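PDB 6T0Q: lectin from Pleurotus ostreatus, which binds calcium and galactose-type sugars such as N-acetylgalactosamine. Local coordinates for residues L29-W35 with W184-L189; V288-I292 with T303-D307. All blocks are in the same frame, centred on the assembly; numbering follows the deposited sequence.

Contact 1 (L29-W35 with W184-L189); sequences LLSTSKW and WGPPVL. Unlike the reference sequence in segment 29-35: Ser31 (reference Asn), Thr32 (reference Ala).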
ATOM      1  N   LEU A  29      16.170  17.414 -24.590  1.00 19.76           N
ATOM      2  CA  LEU A  29      17.188  17.647 -25.606  1.00 19.75           C
ATOM      3  C   LEU A  29      18.187  18.686 -25.116  1.00 21.58           C
ATOM      4  O   LEU A  29      17.834  19.596 -24.365  1.00 19.07           O
ATOM      5  CB  LEU A  29      16.553  18.139 -26.912  1.00 19.06           C
ATOM      6  CG  LEU A  29      15.380  17.290 -27.407  1.00 25.29           C
ATOM      7  CD1 LEU A  29      14.628  18.018 -28.530  1.00 31.92           C
ATOM      8  CD2 LEU A  29      15.885  15.927 -27.867  1.00 22.79           C
ATOM      9  N   LEU A  30      19.424  18.573 -25.589  1.00 20.82           N
ATOM     10  CA  LEU A  30      20.489  19.500 -25.222  1.00 23.06           C
ATOM     11  C   LEU A  30      20.655  20.638 -26.219  1.00 24.23           C
ATOM     12  O   LEU A  30      21.499  21.516 -26.000  1.00 19.78           O
ATOM     13  CB  LEU A  30      21.810  18.740 -25.085  1.00 17.70           C
ATOM     14  CG  LEU A  30      21.906  17.798 -23.878  1.00 20.33           C
ATOM     15  CD1 LEU A  30      23.238  17.073 -23.940  1.00 20.72           C
ATOM     16  CD2 LEU A  30      21.773  18.580 -22.573  1.00 16.76           C
ATOM     17  N   SER A  31      19.852  20.647 -27.289  1.00 22.29           N
ATOM     18  CA  SER A  31      20.087  21.536 -28.431  1.00 23.51           C
ATOM     19  C   SER A  31      20.094  23.006 -28.036  1.00 24.97           C
ATOM     20  O   SER A  31      20.821  23.809 -28.634  1.00 25.65           O
ATOM     21  CB  SER A  31      19.017  21.304 -29.503  1.00 31.37           C
ATOM     22  OG  SER A  31      18.946  19.925 -29.841  1.00 45.35           O
ATOM     23  N   THR A  32      19.267  23.397 -27.065  1.00 18.67           N
ATOM     24  CA  THR A  32      19.199  24.796 -26.667  1.00 23.36           C
ATOM     25  C   THR A  32      20.048  25.099 -25.441  1.00 24.05           C
ATOM     26  O   THR A  32      20.037  26.235 -24.956  1.00 23.74           O
ATOM     27  CB  THR A  32      17.752  25.214 -26.411  1.00 28.93           C
ATOM     28  OG1 THR A  32      17.243  24.509 -25.276  1.00 35.17           O
ATOM     29  CG2 THR A  32      16.887  24.901 -27.629  1.00 38.29           C
ATOM     30  N   SER A  33      20.797  24.127 -24.942  1.00 17.61           N
ATOM     31  CA  SER A  33      21.525  24.333 -23.701  1.00 18.75           C
ATOM     32  C   SER A  33      22.897  24.947 -23.965  1.00 22.99           C
ATOM     33  O   SER A  33      23.427  24.888 -25.079  1.00 22.67           O
ATOM     34  CB  SER A  33      21.669  23.005 -22.947  1.00 19.55           C
ATOM     35  OG  SER A  33      22.302  23.214 -21.694  1.00 26.93           O
ATOM     36  N   LYS A  34      23.480  25.532 -22.913  1.00 18.12           N
ATOM     37  CA  LYS A  34      24.809  26.127 -22.972  1.00 17.09           C
ATOM     38  C   LYS A  34      25.747  25.483 -21.954  1.00 17.98           C
ATOM     39  O   LYS A  34      25.329  25.067 -20.869  1.00 20.61           O
ATOM     40  CB  LYS A  34      24.772  27.649 -22.699  1.00 19.37           C
ATOM     41  CG  LYS A  34      23.664  28.434 -23.429  1.00 24.73           C
ATOM     42  CD  LYS A  34      23.858  28.394 -24.933  1.00 32.10           C
ATOM     43  CE  LYS A  34      22.768  29.195 -25.666  1.00 40.05           C
ATOM     44  NZ  LYS A  34      22.788  28.904 -27.133  1.00 44.53           N
ATOM     45  N   TRP A  35      27.022  25.411 -22.324  1.00 16.80           N
ATOM     46  CA  TRP A  35      28.086  25.088 -21.380  1.00 17.34           C
ATOM     47  C   TRP A  35      28.360  26.298 -20.493  1.00 20.81           C
ATOM     48  O   TRP A  35      28.462  27.423 -20.993  1.00 19.69           O
ATOM     49  CB  TRP A  35      29.362  24.715 -22.141  1.00 15.14           C
ATOM     50  CG  TRP A  35      29.248  23.446 -22.921  1.00 16.56           C
ATOM     51  CD1 TRP A  35      28.980  23.314 -24.258  1.00 19.25           C
ATOM     52  CD2 TRP A  35      29.408  22.120 -22.406  1.00 17.55           C
ATOM     53  NE1 TRP A  35      28.955  21.975 -24.600  1.00 18.30           N
ATOM     54  CE2 TRP A  35      29.214  21.226 -23.479  1.00 18.92           C
ATOM     55  CE3 TRP A  35      29.689  21.603 -21.133  1.00 17.64           C
ATOM     56  CZ2 TRP A  35      29.291  19.840 -23.320  1.00 22.66           C
ATOM     57  CZ3 TRP A  35      29.764  20.221 -20.976  1.00 23.19           C
ATOM     58  CH2 TRP A  35      29.567  19.361 -22.063  1.00 18.70           C
ATOM     59  N   TRP A 184      33.665  21.207 -27.081  1.00 18.25           N
ATOM     60  CA  TRP A 184      33.280  19.841 -26.757  1.00 22.72           C
ATOM     61  C   TRP A 184      32.511  19.140 -27.869  1.00 26.37           C
ATOM     62  O   TRP A 184      32.525  17.907 -27.920  1.00 23.97           O
ATOM     63  CB  TRP A 184      32.452  19.827 -25.465  1.00 17.39           C
ATOM     64  CG  TRP A 184      33.252  20.331 -24.300  1.00 19.04           C
ATOM     65  CD1 TRP A 184      34.229  19.646 -23.610  1.00 19.79           C
ATOM     66  CD2 TRP A 184      33.181  21.638 -23.706  1.00 19.60           C
ATOM     67  NE1 TRP A 184      34.751  20.446 -22.621  1.00 21.46           N
ATOM     68  CE2 TRP A 184      34.123  21.667 -22.650  1.00 17.52           C
ATOM     69  CE3 TRP A 184      32.397  22.774 -23.943  1.00 19.42           C
ATOM     70  CZ2 TRP A 184      34.315  22.792 -21.854  1.00 14.80           C
ATOM     71  CZ3 TRP A 184      32.593  23.898 -23.150  1.00 21.32           C
ATOM     72  CH2 TRP A 184      33.546  23.896 -22.114  1.00 18.43           C
ATOM     73  N   GLY A 185      31.841  19.874 -28.752  1.00 23.88           N
ATOM     74  CA  GLY A 185      30.957  19.241 -29.703  1.00 24.51           C
ATOM     75  C   GLY A 185      29.691  18.762 -29.008  1.00 23.24           C
ATOM     76  O   GLY A 185      29.581  18.819 -27.782  1.00 24.33           O
ATOM     77  N   PRO A 186      28.713  18.285 -29.777  1.00 25.25           N
ATOM     78  CA  PRO A 186      27.365  18.024 -29.210  1.00 24.41           C
ATOM     79  C   PRO A 186      27.308  16.689 -28.483  1.00 27.22           C
ATOM     80  O   PRO A 186      27.494  15.634 -29.102  1.00 24.16           O
ATOM     81  CB  PRO A 186      26.463  18.019 -30.456  1.00 26.79           C
ATOM     82  CG  PRO A 186      27.395  17.608 -31.599  1.00 32.05           C
ATOM     83  CD  PRO A 186      28.744  18.192 -31.253  1.00 26.27           C
ATOM     84  N   PRO A 187      27.042  16.680 -27.174  1.00 22.55           N
ATOM     85  CA  PRO A 187      26.960  15.395 -26.465  1.00 19.99           C
ATOM     86  C   PRO A 187      25.810  14.550 -26.993  1.00 23.53           C
ATOM     87  O   PRO A 187      24.733  15.061 -27.312  1.00 24.75           O
ATOM     88  CB  PRO A 187      26.730  15.804 -25.003  1.00 21.85           C
ATOM     89  CG  PRO A 187      27.237  17.226 -24.914  1.00 20.04           C
ATOM     90  CD  PRO A 187      26.890  17.824 -26.257  1.00 18.60           C
ATOM     91  N   VAL A 188      26.048  13.241 -27.100  1.00 22.05           N
ATOM     92  CA  VAL A 188      24.986  12.333 -27.517  1.00 21.35           C
ATOM     93  C   VAL A 188      24.081  12.064 -26.323  1.00 17.79           C
ATOM     94  O   VAL A 188      24.535  11.999 -25.172  1.00 21.82           O
ATOM     95  CB  VAL A 188      25.557  11.025 -28.100  1.00 30.74           C
ATOM     96  CG1 VAL A 188      26.623  11.321 -29.167  1.00 35.47           C
ATOM     97  CG2 VAL A 188      26.119  10.150 -27.015  1.00 35.82           C
ATOM     98  N   LEU A 189      22.792  11.947 -26.586  1.00 20.33           N
ATOM     99  CA  LEU A 189      21.851  11.674 -25.515  1.00 24.43           C
ATOM    100  C   LEU A 189      21.974  10.211 -25.097  1.00 24.25           C
ATOM    101  O   LEU A 189      22.102   9.336 -25.954  1.00 23.42           O
ATOM    102  CB  LEU A 189      20.429  11.983 -25.984  1.00 19.43           C
ATOM    103  CG  LEU A 189      20.145  13.445 -26.353  1.00 25.30           C
ATOM    104  CD1 LEU A 189      18.768  13.605 -27.007  1.00 21.24           C
ATOM    105  CD2 LEU A 189      20.252  14.342 -25.116  1.00 21.65           C
TER
HETATM  106  O   HOH W   1      28.664  21.249 -27.239  1.00 23.21           O

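Contact 2 (V288-I292 with T303-D307); sequences VIATI and TVVTD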
ATOM      1  N   VAL A 288       9.018 -10.602 -22.755  1.00 20.21           N
ATOM      2  CA  VAL A 288       8.769  -9.180 -22.544  1.00 19.50           C
ATOM      3  C   VAL A 288       9.830  -8.666 -21.580  1.00 20.46           C
ATOM      4  O   VAL A 288      10.256  -9.384 -20.666  1.00 20.64           O
ATOM      5  CB  VAL A 288       7.335  -8.902 -22.027  1.00 18.58           C
ATOM      6  CG1 VAL A 288       7.091  -9.593 -20.711  1.00 22.35           C
ATOM      7  CG2 VAL A 288       7.066  -7.381 -21.888  1.00 16.64           C
ATOM      8  N   ILE A 289      10.285  -7.439 -21.803  1.00 20.34           N
ATOM      9  CA  ILE A 289      11.327  -6.838 -20.978  1.00 18.15           C
ATOM     10  C   ILE A 289      10.932  -5.395 -20.713  1.00 20.82           C
ATOM     11  O   ILE A 289      10.337  -4.742 -21.577  1.00 19.20           O
ATOM     12  CB  ILE A 289      12.710  -6.944 -21.664  1.00 18.29           C
ATOM     13  CG1 ILE A 289      13.827  -6.456 -20.739  1.00 21.11           C
ATOM     14  CG2 ILE A 289      12.740  -6.169 -22.979  1.00 20.62           C
ATOM     15  CD1 ILE A 289      15.227  -6.747 -21.319  1.00 21.14           C
ATOM     16  N   ALA A 290      11.227  -4.908 -19.505  1.00 18.24           N
ATOM     17  CA  ALA A 290      10.868  -3.541 -19.159  1.00 18.27           C
ATOM     18  C   ALA A 290      11.763  -3.046 -18.037  1.00 22.78           C
ATOM     19  O   ALA A 290      12.274  -3.827 -17.231  1.00 20.83           O
ATOM     20  CB  ALA A 290       9.401  -3.412 -18.738  1.00 16.79           C
ATOM     21  N   THR A 291      11.946  -1.733 -18.011  1.00 19.62           N
ATOM     22  CA  THR A 291      12.624  -1.036 -16.930  1.00 17.77           C
ATOM     23  C   THR A 291      11.723   0.113 -16.525  1.00 20.83           C
ATOM     24  O   THR A 291      11.197   0.820 -17.388  1.00 21.36           O
ATOM     25  CB  THR A 291      14.004  -0.517 -17.361  1.00 20.28           C
ATOM     26  OG1 THR A 291      14.794  -1.610 -17.847  1.00 20.00           O
ATOM     27  CG2 THR A 291      14.731   0.155 -16.175  1.00 19.74           C
ATOM     28  N   ILE A 292      11.529   0.288 -15.225  1.00 19.61           N
ATOM     29  CA  ILE A 292      10.617   1.297 -14.699  1.00 20.39           C
ATOM     30  C   ILE A 292      11.349   2.076 -13.623  1.00 22.34           C
ATOM     31  O   ILE A 292      11.904   1.477 -12.695  1.00 22.12           O
ATOM     32  CB  ILE A 292       9.340   0.670 -14.106  1.00 22.81           C
ATOM     33  CG1 ILE A 292       8.573  -0.132 -15.158  1.00 20.62           C
ATOM     34  CG2 ILE A 292       8.456   1.766 -13.475  1.00 22.80           C
ATOM     35  CD1 ILE A 292       7.525  -1.060 -14.534  1.00 21.81           C
ATOM     36  N   THR A 303      14.072   1.847  -9.110  1.00 21.95           N
ATOM     37  CA  THR A 303      13.973   1.176 -10.393  1.00 25.32           C
ATOM     38  C   THR A 303      13.411  -0.223 -10.190  1.00 27.80           C
ATOM     39  O   THR A 303      13.780  -0.924  -9.243  1.00 24.32           O
ATOM     40  CB  THR A 303      15.341   1.110 -11.079  1.00 26.37           C
ATOM     41  OG1 THR A 303      15.748   2.435 -11.427  1.00 27.33           O
ATOM     42  CG2 THR A 303      15.291   0.240 -12.349  1.00 26.71           C
ATOM     43  N   VAL A 304      12.477  -0.591 -11.055  1.00 22.67           N
ATOM     44  CA  VAL A 304      11.909  -1.928 -11.117  1.00 18.82           C
ATOM     45  C   VAL A 304      12.227  -2.483 -12.493  1.00 20.76           C
ATOM     46  O   VAL A 304      12.114  -1.760 -13.488  1.00 22.47           O
ATOM     47  CB  VAL A 304      10.383  -1.882 -10.878  1.00 27.69           C
ATOM     48  CG1 VAL A 304       9.741  -3.207 -11.242  1.00 30.91           C
ATOM     49  CG2 VAL A 304      10.090  -1.498  -9.425  1.00 32.05           C
ATOM     50  N   VAL A 305      12.653  -3.747 -12.555  1.00 21.42           N
ATOM     51  CA  VAL A 305      12.937  -4.405 -13.827  1.00 19.93           C
ATOM     52  C   VAL A 305      12.096  -5.668 -13.911  1.00 19.86           C
ATOM     53  O   VAL A 305      11.701  -6.243 -12.893  1.00 21.58           O
ATOM     54  CB  VAL A 305      14.438  -4.743 -13.998  1.00 22.40           C
ATOM     55  CG1 VAL A 305      15.292  -3.477 -13.849  1.00 24.30           C
ATOM     56  CG2 VAL A 305      14.871  -5.806 -12.982  1.00 22.47           C
ATOM     57  N   THR A 306      11.811  -6.099 -15.138  1.00 19.64           N
ATOM     58  CA  THR A 306      11.217  -7.414 -15.314  1.00 18.59           C
ATOM     59  C   THR A 306      12.173  -8.474 -14.780  1.00 19.46           C
ATOM     60  O   THR A 306      13.338  -8.533 -15.184  1.00 19.90           O
ATOM     61  CB  THR A 306      10.882  -7.663 -16.788  1.00 19.41           C
ATOM     62  OG1 THR A 306      11.914  -7.109 -17.624  1.00 19.15           O
ATOM     63  CG2 THR A 306       9.550  -7.000 -17.128  1.00 17.81           C
ATOM     64  N   ASP A 307      11.684  -9.286 -13.846  1.00 22.43           N
ATOM     65  CA  ASP A 307      12.469 -10.351 -13.235  1.00 20.53           C
ATOM     66  C   ASP A 307      11.488 -11.347 -12.614  1.00 24.40           C
ATOM     67  O   ASP A 307      10.274 -11.259 -12.830  1.00 21.54           O
ATOM     68  CB  ASP A 307      13.475  -9.772 -12.225  1.00 21.82           C
ATOM     69  CG  ASP A 307      12.797  -8.973 -11.093  1.00 25.69           C
ATOM     70  OD1 ASP A 307      11.610  -9.209 -10.801  1.00 27.53           O
ATOM     71  OD2 ASP A 307      13.458  -8.096 -10.495  1.00 27.08           O
TER

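Contact 1 (L29-W35 with W184-L189)
Trp35 lays its indole across the six-membered ring of Trp184. The closest pair is Trp35 CG and Trp184 CE3, 3.4 Å apart. Trp184 CE3 sits over one face of Trp35, shifted toward the rim. The five-membered ring of Trp35 meets the six-membered ring of Trp184 obliquely, with planes at 35°. Both tryptophans hold CG anti to the carbonyl carbon (chi1 -67° for Trp35, -62° for Trp184), which points each ring at the other segment.

Pro187 continues the apolar patch. Pro187 CG lies 3.7 Å from Trp35 CZ2, and Pro187 CB meets Leu30 CD1 at 3.9 Å. Leu30 and Leu189 run past each other in opposite directions, with Leu30 CG 4.0 Å from Leu189 CD2. At the more exposed end, Leu29 CD2 touches Leu189 CD1 at 3.8 Å.

The polar edge of Trp35 is served by a water. It lies in the ring plane, accepts the Trp35 NE1 proton at 2.8 Å and lies 2.7 Å from Gly185 O, linking the two. On the other ring, Trp184 NE1 bonds Asp77 OD2. Phe95 packs edge-to-face with Trp184.

Dispersion and the hydrophobic effect therefore carry most of this contact. The bridging water satisfies the buried indole N-H of Trp35. Trp184, bonded to the calcium ligand Asp77, is itself in the second shell of the calcium site.

Contact 2 (V288-I292 with T303-D307)
A chi1 of 38° sets Thr306 OG1 between its backbone N and carbonyl carbon, and this turns the hydroxyl toward the backbone of Ala290. There it accepts the Ala290 N-H, with Ala290 N to Thr306 OG1 at 3.0 Å and an angle of 155° at the hydrogen. The same torsion sends Thr306 CG2 alongside Ala290 CB. Thr306 OG1 also bonds the carbonyl of Asn199, which ties this end to strand 199-202.

The backbone of Thr306 answers in the reverse direction. Thr306 N donates to Ala290 O at 3.1 Å. Thr306 thus grips Ala290 through one side-chain and one main-chain bond.

Further along, the segments pair as antiparallel strands. Ile292 and Val304 form a hydrogen-bonded pair. Ile292 N to Val304 O and Val304 N to Ile292 O are both 2.7 Å. Ile292 O also receives a CA-H contact from Thr303, with Thr303 CA to Ile292 O at 3.1 Å. Thr291 and Val305 make the adjacent non-hydrogen-bonded pair.

Ile292 and Val304 lie on one face of the sheet, with Ile292 CB and Val304 CB 4.2 Å apart. Thr291 and Val305 lie on the other. There Thr291 CG2 meets Thr303 CG2 at 3.9 Å, while Thr291 OG1 is hydrogen-bonded to Ser198 OG and Pro194 O.

This is a beta hairpin whose strand 301-305 is outermost in its antiparallel sheet within this chain. Beyond the strand 301-305, a threonine hydroxyl stands in for a main-chain carbonyl. The pairing with Ala290 is therefore extended by a side chain as the backbone leaves the sheet.

From the N terminus, the chain enters contact 1 at residues 29-35 and returns to it at 184-189. This closes a long loop that includes the sheets of the first half and the first calcium site. The chain then enters the second half at strand 199-202. Contact 2 opens at 288-292 and closes at 303-307, a short hairpin loop. The contacts follow in series and neither nest nor cross. Their centres are about 29 Å apart, on opposite sides of the chain's centre. Contact 1 ties the loop after strand 174-178 back onto the first half. Contact 2 joins neighbouring strands of one sheet in the second.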